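Local coordinates for protein hydrolase (Rhizobium meliloti, PDB 5HOE) that is a carbohydrate acetylesterase of the SGNH hydrolase superfamily, probably hydrolysing acetyl ester bonds, and assembles as an octamer, at residues 67-72 with 109-114. Sequence-based numbering, arbitrary orientation.
With PO4 (phosphate ion), chain E.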
loop_
_atom_site.group_PDB
_atom_site.type_symbol
_atom_site.label_atom_id
_atom_site.label_comp_id
_atom_site.label_asym_id
_atom_site.label_seq_id
_atom_site.Cartn_x
_atom_site.Cartn_y
_atom_site.Cartn_z
ATOM N N LEU A 67 -1.490 0.759 27.586
ATOM C CA LEU A 67 -2.328 1.547 26.692
ATOM C C LEU A 67 -3.725 0.953 26.652
ATOM O O LEU A 67 -3.908 -0.200 26.246
ATOM C CB LEU A 67 -1.718 1.603 25.290
ATOM C CG LEU A 67 -2.553 2.303 24.225
ATOM C CD1 LEU A 67 -2.729 3.782 24.566
ATOM C CD2 LEU A 67 -1.882 2.136 22.858
ATOM N N SER A 68 -4.714 1.730 27.088
ATOM C CA SER A 68 -6.091 1.260 27.036
ATOM C C SER A 68 -6.461 0.827 25.623
ATOM O O SER A 68 -6.069 1.461 24.641
ATOM C CB SER A 68 -7.021 2.378 27.497
ATOM O OG SER A 68 -6.772 2.673 28.864
ATOM N N ALA A 69 -7.216 -0.269 25.533
ATOM C CA ALA A 69 -7.736 -0.848 24.286
ATOM C C ALA A 69 -6.679 -1.539 23.421
ATOM O O ALA A 69 -7.006 -2.033 22.315
ATOM C CB ALA A 69 -8.559 0.149 23.460
ATOM N N ARG A 70 -5.446 -1.656 23.902
ATOM C CA ARG A 70 -4.381 -2.296 23.125
ATOM C C ARG A 70 -4.628 -3.783 22.925
ATOM O O ARG A 70 -5.031 -4.504 23.854
ATOM C CB ARG A 70 -3.025 -2.101 23.819
ATOM C CG ARG A 70 -1.853 -2.799 23.123
ATOM C CD ARG A 70 -0.566 -2.520 23.837
ATOM N NE ARG A 70 0.076 -1.312 23.365
ATOM C CZ ARG A 70 0.872 -0.534 24.095
ATOM N NH1 ARG A 70 1.087 -0.743 25.393
ATOM N NH2 ARG A 70 1.460 0.485 23.515
ATOM N N THR A 71 -4.373 -4.239 21.697
ATOM C CA THR A 71 -4.445 -5.646 21.300
ATOM C C THR A 71 -3.033 -6.249 21.195
ATOM O O THR A 71 -2.026 -5.538 21.140
ATOM C CB THR A 71 -5.099 -5.772 19.929
ATOM O OG1 THR A 71 -4.217 -5.241 18.917
ATOM C CG2 THR A 71 -6.453 -5.075 19.886
ATOM N N THR A 72 -2.961 -7.575 21.057
ATOM C CA THR A 72 -1.653 -8.190 20.809
ATOM C C THR A 72 -1.077 -7.749 19.448
ATOM O O THR A 72 0.053 -7.234 19.357
ATOM C CB THR A 72 -1.719 -9.730 20.876
ATOM O OG1 THR A 72 -2.534 -10.254 19.822
ATOM C CG2 THR A 72 -2.199 -10.238 22.227
ATOM N N ASP A 109 -8.287 -8.492 22.210
ATOM C CA ASP A 109 -8.447 -9.314 21.026
ATOM C C ASP A 109 -9.757 -10.110 21.031
ATOM O O ASP A 109 -10.166 -10.611 19.967
ATOM C CB ASP A 109 -7.322 -10.337 20.949
ATOM C CG ASP A 109 -5.922 -9.734 20.833
ATOM O OD1 ASP A 109 -5.547 -8.792 21.584
ATOM O OD2 ASP A 109 -5.155 -10.302 20.029
ATOM N N THR A 110 -10.398 -10.278 22.195
ATOM C CA THR A 110 -11.655 -11.014 22.298
ATOM C C THR A 110 -12.876 -10.180 21.927
ATOM O O THR A 110 -13.991 -10.717 21.952
ATOM C CB THR A 110 -11.871 -11.591 23.710
ATOM O OG1 THR A 110 -12.282 -10.560 24.632
ATOM C CG2 THR A 110 -10.612 -12.334 24.233
ATOM N N LYS A 111 -12.711 -8.904 21.580
ATOM C CA LYS A 111 -13.855 -8.079 21.215
ATOM C C LYS A 111 -14.575 -8.641 19.993
ATOM O O LYS A 111 -13.976 -9.272 19.113
ATOM C CB LYS A 111 -13.404 -6.644 20.957
ATOM C CG LYS A 111 -12.984 -5.871 22.229
ATOM C CD LYS A 111 -12.531 -4.464 21.886
ATOM C CE LYS A 111 -12.128 -3.664 23.118
ATOM N NZ LYS A 111 -11.684 -2.300 22.748
ATOM N N SER A 112 -15.891 -8.400 19.969
ATOM C CA SER A 112 -16.772 -8.996 18.970
ATOM C C SER A 112 -16.301 -8.699 17.543
ATOM O O SER A 112 -16.248 -9.597 16.694
ATOM C CB SER A 112 -18.185 -8.471 19.192
ATOM O OG SER A 112 -18.214 -7.048 19.055
ATOM N N TYR A 113 -15.948 -7.451 17.256
ATOM C CA TYR A 113 -15.640 -7.044 15.886
ATOM C C TYR A 113 -14.271 -7.516 15.390
ATOM O O TYR A 113 -13.973 -7.314 14.210
ATOM C CB TYR A 113 -15.769 -5.529 15.759
ATOM C CG TYR A 113 -14.944 -4.701 16.725
ATOM C CD1 TYR A 113 -13.600 -4.467 16.488
ATOM C CD2 TYR A 113 -15.514 -4.113 17.843
ATOM C CE1 TYR A 113 -12.832 -3.687 17.354
ATOM C CE2 TYR A 113 -14.765 -3.327 18.701
ATOM C CZ TYR A 113 -13.426 -3.114 18.454
ATOM O OH TYR A 113 -12.685 -2.332 19.316
ATOM N N PHE A 114 -13.445 -8.168 16.217
ATOM C CA PHE A 114 -12.195 -8.727 15.694
ATOM C C PHE A 114 -12.329 -10.176 15.207
ATOM O O PHE A 114 -11.504 -10.623 14.400
ATOM C CB PHE A 114 -11.089 -8.691 16.752
ATOM C CG PHE A 114 -10.535 -7.308 17.044
ATOM C CD1 PHE A 114 -10.072 -6.487 16.028
ATOM C CD2 PHE A 114 -10.424 -6.865 18.364
ATOM C CE1 PHE A 114 -9.543 -5.247 16.324
ATOM C CE2 PHE A 114 -9.895 -5.626 18.668
ATOM C CZ PHE A 114 -9.446 -4.814 17.668
HETATM P P PO4 E . -9.487 -2.102 27.821
HETATM O O1 PO4 E . -8.017 -2.210 27.532
HETATM O O2 PO4 E . -9.982 -3.411 28.376
HETATM O O3 PO4 E . -9.936 -0.944 28.676
HETATM O O4 PO4 E . -10.245 -1.746 26.583
HETATM O O HOH W 1 -9.424 -2.627 21.151
#
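Both carboxylate oxygens of D109 grip the same residue, T72: OD1 takes the backbone N at 2.9 Å in a nearly straight bond (163°), and OD2 takes OG1 at 2.6 Å. Each oxygen offers its syn lone pair, as a carboxylate can to two neighbouring donors. Threonine suits the other side because chi1 of 65° sets OG1 between backbone N and carbonyl carbon, where the hydroxyl lies beside the N-H and both can face one carboxylate. OD2 also forms a salt bridge with R116, probably favouring the charged carboxylate in this buried place. With alanine in place of D109, T72 N and OG1 would probably lose their acceptor and R116 this counter-charge. One residue earlier, T71 splits its roles: OG1 turns to the carbonyls of L74 and L82, while the methyl CG2 lies 3.7 Å from CE2 of F114, meeting the ring obliquely. K111, extended beyond CG, reaches the turn 67-70 through water, its NZ donating at 2.8 Å to a water that in turn donates to the carbonyl O of A69 (2.7 Å). The type II turn points A69 N at phosphate O1, 2.9 Å away. That ion, probably from the crystallisation liquor and also bonded by S25 N, N108 ND2 and H209 NE2, lies in the probable active site, where the main-chain N atoms of S25 and A69 and the side-chain amide of N108 are arranged as expected of an SGNH oxyanion hole.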